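Local coordinates for structural PPIase-like protein L605 (Mimivirus, PDB 2OSE), which is a virally encoded, trimer-forming member of the cyclophilin family that may bind cyclosporin A and isomerise peptidyl-prolyl bonds, as its relatives do, at residues V48-N52 and K202-Y206; P111-F116 and R141-S145; G127-P133 and D166-Q172. All coordinates share one frame; numbering follows the deposited sequence.

Contact 1: V48-N52 and K202-Y206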
ATOM      1  N   VAL A  48      20.330  20.195  -4.244  1.00 27.51           N
ATOM      2  CA  VAL A  48      21.656  20.112  -4.872  1.00 28.98           C
ATOM      3  C   VAL A  48      22.702  19.359  -4.031  1.00 29.45           C
ATOM      4  O   VAL A  48      23.466  18.553  -4.571  1.00 28.78           O
ATOM      5  CB  VAL A  48      22.194  21.522  -5.323  1.00 29.22           C
ATOM      6  CG1 VAL A  48      23.564  21.405  -5.937  1.00 30.56           C
ATOM      7  CG2 VAL A  48      21.279  22.176  -6.317  1.00 29.46           C
ATOM      8  N   GLN A  49      22.755  19.591  -2.710  1.00 29.72           N
ATOM      9  CA  GLN A  49      23.787  18.894  -1.927  1.00 30.27           C
ATOM     10  C   GLN A  49      23.511  17.421  -1.769  1.00 30.21           C
ATOM     11  O   GLN A  49      24.429  16.631  -1.582  1.00 30.52           O
ATOM     12  CB  GLN A  49      24.016  19.545  -0.557  1.00 31.17           C
ATOM     13  CG  GLN A  49      24.406  21.002  -0.630  1.00 35.20           C
ATOM     14  CD  GLN A  49      25.589  21.276  -1.553  1.00 38.80           C
ATOM     15  OE1 GLN A  49      26.507  20.459  -1.687  1.00 39.74           O
ATOM     16  NE2 GLN A  49      25.580  22.447  -2.176  1.00 42.16           N
ATOM     17  N   LEU A  50      22.238  17.038  -1.842  1.00 30.35           N
ATOM     18  CA  LEU A  50      21.893  15.609  -1.788  1.00 30.73           C
ATOM     19  C   LEU A  50      22.229  14.927  -3.102  1.00 31.30           C
ATOM     20  O   LEU A  50      22.482  13.733  -3.165  1.00 30.80           O
ATOM     21  CB  LEU A  50      20.415  15.441  -1.489  1.00 30.35           C
ATOM     22  CG  LEU A  50      20.059  15.662  -0.005  1.00 31.93           C
ATOM     23  CD1 LEU A  50      18.572  15.467   0.154  1.00 30.31           C
ATOM     24  CD2 LEU A  50      20.812  14.663   0.856  1.00 30.57           C
ATOM     25  N   THR A  51      22.197  15.712  -4.162  1.00 32.49           N
ATOM     26  CA  THR A  51      22.580  15.241  -5.459  1.00 34.56           C
ATOM     27  C   THR A  51      24.090  15.005  -5.488  1.00 35.76           C
ATOM     28  O   THR A  51      24.557  13.994  -6.000  1.00 35.88           O
ATOM     29  CB  THR A  51      22.109  16.293  -6.448  1.00 35.95           C
ATOM     30  OG1 THR A  51      20.818  15.916  -6.928  1.00 33.67           O
ATOM     31  CG2 THR A  51      23.071  16.484  -7.521  1.00 35.99           C
ATOM     32  N   ASN A  52      24.849  15.909  -4.876  1.00 38.55           N
ATOM     33  CA  ASN A  52      26.289  15.693  -4.700  1.00 41.11           C
ATOM     34  C   ASN A  52      26.708  14.537  -3.796  1.00 42.10           C
ATOM     35  O   ASN A  52      27.762  13.932  -4.033  1.00 41.98           O
ATOM     36  CB  ASN A  52      27.008  16.976  -4.298  1.00 41.78           C
ATOM     37  CG  ASN A  52      27.894  17.477  -5.411  1.00 45.21           C
ATOM     38  OD1 ASN A  52      27.415  17.776  -6.505  1.00 47.57           O
ATOM     39  ND2 ASN A  52      29.203  17.494  -5.171  1.00 48.92           N
ATOM     40  N   LYS A 202      23.261   6.836 -10.444  1.00 27.65           N
ATOM     41  CA  LYS A 202      24.243   7.891 -10.238  1.00 29.38           C
ATOM     42  C   LYS A 202      23.592   9.274 -10.363  1.00 28.68           C
ATOM     43  O   LYS A 202      22.693   9.474 -11.173  1.00 28.25           O
ATOM     44  CB  LYS A 202      25.408   7.787 -11.247  1.00 30.75           C
ATOM     45  CG  LYS A 202      26.466   6.722 -10.947  1.00 31.05           C
ATOM     46  CD  LYS A 202      27.808   7.083 -11.672  1.00 33.67           C
ATOM     47  CE  LYS A 202      28.939   6.149 -11.265  1.00 41.46           C
ATOM     48  NZ  LYS A 202      29.579   6.553  -9.945  1.00 47.88           N
ATOM     49  N   CYS A 203      24.054  10.218  -9.548  1.00 28.03           N
ATOM     50  CA  CYS A 203      23.551  11.572  -9.594  1.00 27.41           C
ATOM     51  C   CYS A 203      24.700  12.498  -9.210  1.00 27.02           C
ATOM     52  O   CYS A 203      25.735  12.056  -8.673  1.00 26.50           O
ATOM     53  CB  CYS A 203      22.304  11.747  -8.705  1.00 27.72           C
ATOM     54  SG  CYS A 203      22.528  11.315  -6.978  1.00 30.07           S
ATOM     55  N   GLY A 204      24.517  13.774  -9.466  1.00 26.50           N
ATOM     56  CA  GLY A 204      25.591  14.731  -9.296  1.00 27.14           C
ATOM     57  C   GLY A 204      25.170  16.079  -9.801  1.00 27.73           C
ATOM     58  O   GLY A 204      24.093  16.230 -10.367  1.00 26.53           O
ATOM     59  N   ALA A 205      26.024  17.065  -9.555  1.00 28.98           N
ATOM     60  CA  ALA A 205      25.845  18.406 -10.078  1.00 29.62           C
ATOM     61  C   ALA A 205      26.917  18.604 -11.118  1.00 30.06           C
ATOM     62  O   ALA A 205      28.055  18.128 -10.944  1.00 31.56           O
ATOM     63  CB  ALA A 205      25.995  19.435  -8.969  1.00 29.76           C
ATOM     64  N   TYR A 206      26.549  19.253 -12.219  1.00 28.54           N
ATOM     65  CA  TYR A 206      27.520  19.784 -13.161  1.00 28.50           C
ATOM     66  C   TYR A 206      28.242  20.966 -12.515  1.00 28.80           C
ATOM     67  O   TYR A 206      27.658  21.665 -11.678  1.00 28.77           O
ATOM     68  CB  TYR A 206      26.829  20.276 -14.435  1.00 26.84           C
ATOM     69  CG  TYR A 206      26.105  19.214 -15.182  1.00 25.56           C
ATOM     70  CD1 TYR A 206      26.789  18.309 -15.992  1.00 24.43           C
ATOM     71  CD2 TYR A 206      24.720  19.089 -15.072  1.00 22.58           C
ATOM     72  CE1 TYR A 206      26.096  17.313 -16.690  1.00 23.06           C
ATOM     73  CE2 TYR A 206      24.042  18.106 -15.759  1.00 22.00           C
ATOM     74  CZ  TYR A 206      24.727  17.223 -16.551  1.00 23.37           C
ATOM     75  OH  TYR A 206      24.028  16.269 -17.238  1.00 25.30           O
TER
HETATM   76  O   HOH W   1      28.510  15.918  -8.040  1.00 33.05           O
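Thr51 and Asn52, on the last turn of helix 41-52, meet the end of strand 198-205, one through a methyl, the other through a carboxamide oxygen. The methyl of Thr51 does the touching: its CG2 lies 3.0 Å from Gly204 O, unusually short for such a pair, and with the threonine torsion off a staggered value (chi1 -94°) the exact distance is doubtful. The carboxamide of Asn52 instead turns its oxygen to the strand, OD1 standing 3.3 Å from Ala205 CB and receiving a weak, bent bond from Ala205 N at 3.4 Å (129° at the hydrogen). A water adds a second route, accepting from Ala205 N at 3.1 Å and donating weakly to Asn52 OD1. The helix axis passes 6.4 Å from that of strand 203-205; helix 41-52 is one of the helices that close the ends of the cyclophilin beta-barrel, and its last turn here meets strand 198-205, which pairs with strand 16-23. Gly204 CA lies 3.5 Å from Thr51 O in a CA-H...O contact. Beside it, Cys203 carries SG between its own backbone N and carbonyl carbon (chi1 57°), a torsion that brings the sulfur 3.5 Å from Thr51 O. Val48 adds a looser apolar touch, its CG1 facing the methyl of Ala205.

Contact 2: P111-F116 and R141-S145; sequences PIPPVF and RYYDS
Ile112 and Tyr143 form a single antiparallel, hydrogen-bonded bridge, with Ile112 N giving to Tyr143 O at 3.1 Å (160° at the hydrogen) and Tyr143 N returning a bond to Ile112 O at 2.9 Å. The two neighbouring tyrosines then serve different parts of the loop. Tyr142 meets the prolines: Pro111 CB approaches its ring obliquely, 3.4 Å from CD1, while Pro113 CG lies farther along, near CE1. Tyr143 sends its ring the other way, where Pro114 CB sits at the ring edge, 4.0 Å from CE2. Beyond it the Phe116 ring crosses at 62° between planes, an oblique pair with Phe116 CZ 3.5 Å from Tyr143 OH. Pro114 is the centre of an inverse gamma turn; its CG lies over one face of the Arg141 guanidinium, with CB 3.8 Å from Arg141 NE, and the arginine chain reaches this place by bending at chi3 (91°). Phe40 meets both the Phe116 and Tyr143 rings edge-to-face. In this way the proline-rich loop before strand 128-135 is pinned beside strand 141-142 of the cyclophilin fold. Two polar ends are held from outside the pair, Arg141 NE by the carboxylate OD1 of Asp166 and Tyr143 OH by its backbone O, which is consistent with fixing the surfaces that Pro114 and Phe116 pack against.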
ATOM      1  N   PRO A 111      14.257  20.188   9.766  1.00 45.00           N
ATOM      2  CA  PRO A 111      13.223  20.590   8.826  1.00 43.53           C
ATOM      3  C   PRO A 111      13.613  21.875   8.104  1.00 42.23           C
ATOM      4  O   PRO A 111      14.277  22.744   8.700  1.00 42.39           O
ATOM      5  CB  PRO A 111      12.019  20.889   9.726  1.00 44.05           C
ATOM      6  CG  PRO A 111      12.236  20.119  10.975  1.00 44.91           C
ATOM      7  CD  PRO A 111      13.729  19.946  11.127  1.00 45.51           C
ATOM      8  N   ILE A 112      13.189  22.011   6.848  1.00 39.42           N
ATOM      9  CA  ILE A 112      13.417  23.248   6.101  1.00 36.94           C
ATOM     10  C   ILE A 112      12.172  24.112   6.117  1.00 36.32           C
ATOM     11  O   ILE A 112      11.142  23.701   5.618  1.00 35.46           O
ATOM     12  CB  ILE A 112      13.845  22.986   4.600  1.00 36.80           C
ATOM     13  CG1 ILE A 112      15.048  22.056   4.549  1.00 34.23           C
ATOM     14  CG2 ILE A 112      14.133  24.313   3.881  1.00 33.45           C
ATOM     15  CD1 ILE A 112      15.245  21.350   3.203  1.00 36.22           C
ATOM     16  N   PRO A 113      12.270  25.341   6.683  1.00 36.77           N
ATOM     17  CA  PRO A 113      11.145  26.271   6.737  1.00 36.18           C
ATOM     18  C   PRO A 113      10.722  26.777   5.381  1.00 35.81           C
ATOM     19  O   PRO A 113      11.549  26.826   4.471  1.00 35.75           O
ATOM     20  CB  PRO A 113      11.690  27.439   7.579  1.00 36.77           C
ATOM     21  CG  PRO A 113      12.768  26.832   8.380  1.00 38.27           C
ATOM     22  CD  PRO A 113      13.436  25.885   7.404  1.00 36.69           C
ATOM     23  N   PRO A 114       9.447  27.184   5.253  1.00 35.25           N
ATOM     24  CA  PRO A 114       8.972  27.687   3.986  1.00 35.90           C
ATOM     25  C   PRO A 114       9.419  29.137   3.752  1.00 36.78           C
ATOM     26  O   PRO A 114       8.595  30.024   3.569  1.00 36.82           O
ATOM     27  CB  PRO A 114       7.438  27.557   4.089  1.00 35.84           C
ATOM     28  CG  PRO A 114       7.124  27.457   5.570  1.00 34.96           C
ATOM     29  CD  PRO A 114       8.404  27.223   6.312  1.00 35.77           C
ATOM     30  N   VAL A 115      10.727  29.357   3.746  1.00 37.15           N
ATOM     31  CA  VAL A 115      11.244  30.687   3.423  1.00 38.66           C
ATOM     32  C   VAL A 115      11.583  30.736   1.947  1.00 37.68           C
ATOM     33  O   VAL A 115      12.659  30.304   1.557  1.00 38.20           O
ATOM     34  CB  VAL A 115      12.506  31.058   4.250  1.00 37.76           C
ATOM     35  CG1 VAL A 115      12.901  32.508   3.959  1.00 40.68           C
ATOM     36  CG2 VAL A 115      12.270  30.879   5.732  1.00 40.30           C
ATOM     37  N   PHE A 116      10.666  31.261   1.148  1.00 38.68           N
ATOM     38  CA  PHE A 116      10.813  31.270  -0.308  1.00 40.17           C
ATOM     39  C   PHE A 116      11.525  32.511  -0.814  1.00 41.63           C
ATOM     40  O   PHE A 116      11.628  33.534  -0.113  1.00 41.13           O
ATOM     41  CB  PHE A 116       9.465  31.121  -1.025  1.00 40.44           C
ATOM     42  CG  PHE A 116       8.712  29.872  -0.650  1.00 41.16           C
ATOM     43  CD1 PHE A 116       9.389  28.708  -0.300  1.00 38.84           C
ATOM     44  CD2 PHE A 116       7.323  29.862  -0.647  1.00 41.96           C
ATOM     45  CE1 PHE A 116       8.701  27.552   0.051  1.00 39.75           C
ATOM     46  CE2 PHE A 116       6.630  28.711  -0.289  1.00 42.67           C
ATOM     47  CZ  PHE A 116       7.330  27.549   0.054  1.00 40.93           C
ATOM     48  N   ARG A 141       4.044  24.010   8.285  1.00 36.56           N
ATOM     49  CA  ARG A 141       4.591  23.483   7.026  1.00 37.73           C
ATOM     50  C   ARG A 141       6.124  23.458   6.975  1.00 36.61           C
ATOM     51  O   ARG A 141       6.782  24.440   7.322  1.00 36.42           O
ATOM     52  CB  ARG A 141       4.002  24.330   5.882  1.00 37.78           C
ATOM     53  CG  ARG A 141       4.527  24.053   4.464  1.00 39.81           C
ATOM     54  CD  ARG A 141       3.644  24.709   3.416  1.00 41.65           C
ATOM     55  NE  ARG A 141       4.054  26.075   3.026  1.00 50.64           N
ATOM     56  CZ  ARG A 141       3.386  27.205   3.321  1.00 54.26           C
ATOM     57  NH1 ARG A 141       2.248  27.178   4.016  1.00 55.45           N
ATOM     58  NH2 ARG A 141       3.852  28.381   2.906  1.00 55.11           N
ATOM     59  N   TYR A 142       6.687  22.333   6.540  1.00 36.01           N
ATOM     60  CA  TYR A 142       8.131  22.180   6.342  1.00 35.70           C
ATOM     61  C   TYR A 142       8.412  21.360   5.076  1.00 34.25           C
ATOM     62  O   TYR A 142       7.519  20.743   4.536  1.00 33.36           O
ATOM     63  CB  TYR A 142       8.829  21.522   7.543  1.00 36.53           C
ATOM     64  CG  TYR A 142       8.894  22.401   8.793  1.00 40.09           C
ATOM     65  CD1 TYR A 142       9.864  23.427   8.927  1.00 39.57           C
ATOM     66  CD2 TYR A 142       7.968  22.227   9.834  1.00 39.36           C
ATOM     67  CE1 TYR A 142       9.904  24.248  10.085  1.00 40.04           C
ATOM     68  CE2 TYR A 142       7.998  23.058  10.997  1.00 40.93           C
ATOM     69  CZ  TYR A 142       8.958  24.052  11.103  1.00 40.78           C
ATOM     70  OH  TYR A 142       8.978  24.830  12.243  1.00 44.17           O
ATOM     71  N   TYR A 143       9.671  21.358   4.649  1.00 32.76           N
ATOM     72  CA  TYR A 143      10.112  20.613   3.490  1.00 31.83           C
ATOM     73  C   TYR A 143      11.299  19.783   3.870  1.00 31.63           C
ATOM     74  O   TYR A 143      11.946  20.004   4.913  1.00 32.42           O
ATOM     75  CB  TYR A 143      10.437  21.548   2.322  1.00 29.60           C
ATOM     76  CG  TYR A 143       9.237  22.306   1.847  1.00 29.56           C
ATOM     77  CD1 TYR A 143       8.461  21.829   0.795  1.00 23.10           C
ATOM     78  CD2 TYR A 143       8.861  23.496   2.447  1.00 24.87           C
ATOM     79  CE1 TYR A 143       7.364  22.512   0.366  1.00 25.69           C
ATOM     80  CE2 TYR A 143       7.757  24.179   2.033  1.00 26.95           C
ATOM     81  CZ  TYR A 143       6.999  23.682   1.000  1.00 27.73           C
ATOM     82  OH  TYR A 143       5.904  24.379   0.546  1.00 29.45           O
ATOM     83  N   ASP A 144      11.571  18.794   3.035  1.00 31.55           N
ATOM     84  CA  ASP A 144      12.731  17.955   3.216  1.00 32.16           C
ATOM     85  C   ASP A 144      13.274  17.533   1.820  1.00 31.74           C
ATOM     86  O   ASP A 144      13.082  18.252   0.818  1.00 31.11           O
ATOM     87  CB  ASP A 144      12.426  16.779   4.203  1.00 33.10           C
ATOM     88  CG  ASP A 144      11.221  15.917   3.788  1.00 35.16           C
ATOM     89  OD1 ASP A 144      10.843  15.919   2.575  1.00 31.40           O
ATOM     90  OD2 ASP A 144      10.651  15.212   4.688  1.00 34.12           O
ATOM     91  N   SER A 145      13.951  16.395   1.783  1.00 31.11           N
ATOM     92  CA  SER A 145      14.481  15.790   0.558  1.00 31.06           C
ATOM     93  C   SER A 145      13.428  15.268  -0.446  1.00 29.40           C
ATOM     94  O   SER A 145      13.788  14.914  -1.582  1.00 29.43           O
ATOM     95  CB  SER A 145      15.401  14.640   0.960  1.00 30.74           C
ATOM     96  OG  SER A 145      14.691  13.693   1.762  1.00 33.47           O
TER

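Contact 3: G127-P133 and D166-Q172; sequences GLLSLVP and DQVVIGQ
Leu129 O takes two backbone bonds from the opposing strand, a firm one from Ile170 N at 2.9 Å (162° at the hydrogen) and a weak one from Gly171 N at 3.3 Å. This is a classic beta bulge, with Ile170 and Gly171 both facing Leu129. Leu129 N answers with a bond to Gly171 O, 2.9 Å long, and Leu131 N reaches Val168 O beyond the bulge. At the far end a water joins Ser130 OG (2.6 Å) to Gln167 OE1 (2.6 Å) and, weakly, to Leu131 O; Ser130 OG also bonds His123 NE2, and Gln167 NE2 reaches Ala191 O of the second subunit. At the bulge, Ile170 CD1 wedges between two leucines, 3.7 Å from Leu129 CD2 and 3.7 Å from Leu131 CG, its CG1 placed between backbone N and carbonyl carbon (chi1 58°). These side chains face the interior of the barrel, where Phe47 of helix 41-52 packs on Leu129 and Val44 on Ile170. Outermost, the ring of Pro133 crosses Asp166 at about a right angle, its CG 3.8 Å from Asp166 CB. Chemically, then, an apolar barrel interior gives way to a buried polar end holding one water, beside the interface with the second subunit.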
ATOM      1  N   GLY A 127       7.603  18.044 -16.661  1.00 25.23           N
ATOM      2  CA  GLY A 127       9.014  18.117 -16.304  1.00 23.49           C
ATOM      3  C   GLY A 127       9.389  19.228 -15.357  1.00 22.84           C
ATOM      4  O   GLY A 127      10.531  19.673 -15.362  1.00 22.83           O
ATOM      5  N   LEU A 128       8.454  19.673 -14.518  1.00 22.30           N
ATOM      6  CA  LEU A 128       8.791  20.586 -13.424  1.00 22.02           C
ATOM      7  C   LEU A 128       9.136  19.819 -12.194  1.00 22.41           C
ATOM      8  O   LEU A 128       8.439  18.835 -11.874  1.00 21.77           O
ATOM      9  CB  LEU A 128       7.619  21.528 -13.132  1.00 22.65           C
ATOM     10  CG  LEU A 128       7.238  22.486 -14.254  1.00 21.82           C
ATOM     11  CD1 LEU A 128       6.109  23.360 -13.759  1.00 24.28           C
ATOM     12  CD2 LEU A 128       8.430  23.383 -14.629  1.00 24.24           C
ATOM     13  N   LEU A 129      10.215  20.242 -11.522  1.00 22.90           N
ATOM     14  CA  LEU A 129      10.666  19.697 -10.249  1.00 23.45           C
ATOM     15  C   LEU A 129      10.110  20.544  -9.095  1.00 24.21           C
ATOM     16  O   LEU A 129      10.189  21.777  -9.152  1.00 23.38           O
ATOM     17  CB  LEU A 129      12.208  19.760 -10.137  1.00 24.00           C
ATOM     18  CG  LEU A 129      12.821  19.377  -8.776  1.00 24.45           C
ATOM     19  CD1 LEU A 129      12.689  17.866  -8.553  1.00 22.44           C
ATOM     20  CD2 LEU A 129      14.280  19.836  -8.666  1.00 22.94           C
ATOM     21  N   SER A 130       9.625  19.884  -8.044  1.00 23.55           N
ATOM     22  CA  SER A 130       9.046  20.610  -6.908  1.00 24.37           C
ATOM     23  C   SER A 130       9.347  19.888  -5.608  1.00 24.60           C
ATOM     24  O   SER A 130       9.762  18.721  -5.629  1.00 24.72           O
ATOM     25  CB  SER A 130       7.549  20.872  -7.136  1.00 23.30           C
ATOM     26  OG  SER A 130       6.783  19.666  -7.280  1.00 26.17           O
ATOM     27  N   LEU A 131       9.220  20.588  -4.481  1.00 24.36           N
ATOM     28  CA  LEU A 131       9.445  19.944  -3.184  1.00 24.91           C
ATOM     29  C   LEU A 131       8.091  19.662  -2.520  1.00 24.81           C
ATOM     30  O   LEU A 131       7.195  20.473  -2.569  1.00 24.10           O
ATOM     31  CB  LEU A 131      10.344  20.784  -2.261  1.00 25.01           C
ATOM     32  CG  LEU A 131      11.764  21.013  -2.767  1.00 25.66           C
ATOM     33  CD1 LEU A 131      12.548  21.950  -1.814  1.00 24.24           C
ATOM     34  CD2 LEU A 131      12.532  19.686  -3.008  1.00 24.58           C
ATOM     35  N   VAL A 132       7.965  18.486  -1.918  1.00 25.97           N
ATOM     36  CA  VAL A 132       6.683  18.068  -1.353  1.00 25.83           C
ATOM     37  C   VAL A 132       6.620  18.507   0.129  1.00 25.99           C
ATOM     38  O   VAL A 132       7.509  18.159   0.919  1.00 26.49           O
ATOM     39  CB  VAL A 132       6.493  16.541  -1.524  1.00 26.33           C
ATOM     40  CG1 VAL A 132       5.160  16.055  -0.884  1.00 26.63           C
ATOM     41  CG2 VAL A 132       6.557  16.156  -3.031  1.00 23.28           C
ATOM     42  N   PRO A 133       5.590  19.292   0.493  1.00 26.91           N
ATOM     43  CA  PRO A 133       5.494  19.759   1.875  1.00 28.12           C
ATOM     44  C   PRO A 133       5.076  18.622   2.848  1.00 29.47           C
ATOM     45  O   PRO A 133       4.564  17.573   2.432  1.00 27.71           O
ATOM     46  CB  PRO A 133       4.406  20.834   1.812  1.00 27.35           C
ATOM     47  CG  PRO A 133       3.565  20.454   0.650  1.00 28.34           C
ATOM     48  CD  PRO A 133       4.464  19.761  -0.338  1.00 25.49           C
ATOM     49  N   ASP A 166       1.473  24.828  -2.084  1.00 34.08           N
ATOM     50  CA  ASP A 166       2.633  24.478  -1.281  1.00 33.10           C
ATOM     51  C   ASP A 166       3.526  23.413  -1.936  1.00 30.62           C
ATOM     52  O   ASP A 166       4.585  23.103  -1.408  1.00 29.94           O
ATOM     53  CB  ASP A 166       2.214  23.958   0.098  1.00 34.62           C
ATOM     54  CG  ASP A 166       1.577  25.026   0.983  1.00 39.94           C
ATOM     55  OD1 ASP A 166       1.821  26.241   0.772  1.00 42.73           O
ATOM     56  OD2 ASP A 166       0.843  24.614   1.917  1.00 46.29           O
ATOM     57  N   GLN A 167       3.063  22.824  -3.033  1.00 29.26           N
ATOM     58  CA  GLN A 167       3.882  21.915  -3.836  1.00 27.91           C
ATOM     59  C   GLN A 167       4.743  22.821  -4.697  1.00 26.59           C
ATOM     60  O   GLN A 167       4.433  23.077  -5.862  1.00 28.38           O
ATOM     61  CB  GLN A 167       2.998  20.971  -4.657  1.00 27.97           C
ATOM     62  CG  GLN A 167       2.090  20.036  -3.785  1.00 27.69           C
ATOM     63  CD  GLN A 167       2.678  18.669  -3.484  1.00 28.90           C
ATOM     64  OE1 GLN A 167       3.884  18.452  -3.569  1.00 26.93           O
ATOM     65  NE2 GLN A 167       1.802  17.716  -3.148  1.00 28.45           N
ATOM     66  N   VAL A 168       5.819  23.314  -4.100  1.00 25.67           N
ATOM     67  CA  VAL A 168       6.573  24.465  -4.640  1.00 25.69           C
ATOM     68  C   VAL A 168       7.620  24.100  -5.718  1.00 24.88           C
ATOM     69  O   VAL A 168       8.547  23.337  -5.461  1.00 24.33           O
ATOM     70  CB  VAL A 168       7.234  25.282  -3.479  1.00 25.93           C
ATOM     71  CG1 VAL A 168       8.257  24.428  -2.732  1.00 24.83           C
ATOM     72  CG2 VAL A 168       7.922  26.585  -4.021  1.00 27.91           C
ATOM     73  N   VAL A 169       7.446  24.675  -6.909  1.00 25.39           N
ATOM     74  CA  VAL A 169       8.336  24.467  -8.049  1.00 25.10           C
ATOM     75  C   VAL A 169       9.706  25.124  -7.819  1.00 25.31           C
ATOM     76  O   VAL A 169       9.797  26.339  -7.565  1.00 25.52           O
ATOM     77  CB  VAL A 169       7.702  25.003  -9.343  1.00 24.85           C
ATOM     78  CG1 VAL A 169       8.667  24.874 -10.577  1.00 23.93           C
ATOM     79  CG2 VAL A 169       6.419  24.287  -9.616  1.00 25.76           C
ATOM     80  N   ILE A 170      10.751  24.313  -7.925  1.00 23.61           N
ATOM     81  CA  ILE A 170      12.136  24.743  -7.713  1.00 22.60           C
ATOM     82  C   ILE A 170      13.059  24.451  -8.921  1.00 22.37           C
ATOM     83  O   ILE A 170      14.255  24.739  -8.847  1.00 21.65           O
ATOM     84  CB  ILE A 170      12.771  24.103  -6.447  1.00 21.91           C
ATOM     85  CG1 ILE A 170      12.748  22.566  -6.506  1.00 21.80           C
ATOM     86  CG2 ILE A 170      12.086  24.608  -5.111  1.00 22.34           C
ATOM     87  CD1 ILE A 170      13.834  21.984  -5.656  1.00 18.93           C
ATOM     88  N   GLY A 171      12.508  23.915 -10.023  1.00 21.81           N
ATOM     89  CA  GLY A 171      13.349  23.545 -11.150  1.00 22.35           C
ATOM     90  C   GLY A 171      12.585  22.990 -12.319  1.00 23.03           C
ATOM     91  O   GLY A 171      11.365  22.810 -12.236  1.00 22.79           O
ATOM     92  N   GLN A 172      13.309  22.687 -13.410  1.00 22.44           N
ATOM     93  CA  GLN A 172      12.720  22.083 -14.623  1.00 23.39           C
ATOM     94  C   GLN A 172      13.722  21.082 -15.191  1.00 21.99           C
ATOM     95  O   GLN A 172      14.906  21.292 -15.104  1.00 21.20           O
ATOM     96  CB  GLN A 172      12.467  23.142 -15.705  1.00 23.69           C
ATOM     97  CG  GLN A 172      13.778  23.812 -16.187  1.00 25.95           C
ATOM     98  CD  GLN A 172      13.573  24.822 -17.310  1.00 27.57           C
ATOM     99  OE1 GLN A 172      13.244  24.456 -18.454  1.00 32.25           O
ATOM    100  NE2 GLN A 172      13.782  26.103 -16.996  1.00 26.26           N
TER
HETATM  101  O   HOH W   2       5.994  19.365  -4.820  1.00 29.43           O

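How the contacts relate
Contact 3 is the buried one, joining two long strands of the barrel, whereas contacts 1 and 2 are only partly buried and fasten a helix end and a proline-rich loop to the margins of the same sheet. Their chemistry follows suit: strand pairing and an aliphatic wedge in contact 3, aromatic and proline packing around one bridge in contact 2, and a weak, water-assisted link in contact 1. Contacts 2 and 3 abut directly, with centres about 12 Å apart, and both reach Arg193 of the second subunit, through Asp144 in one and Val132 and Pro133 in the other. Contact 1 meets contact 2 where Leu50 packs on Ser145, but does not touch contact 3.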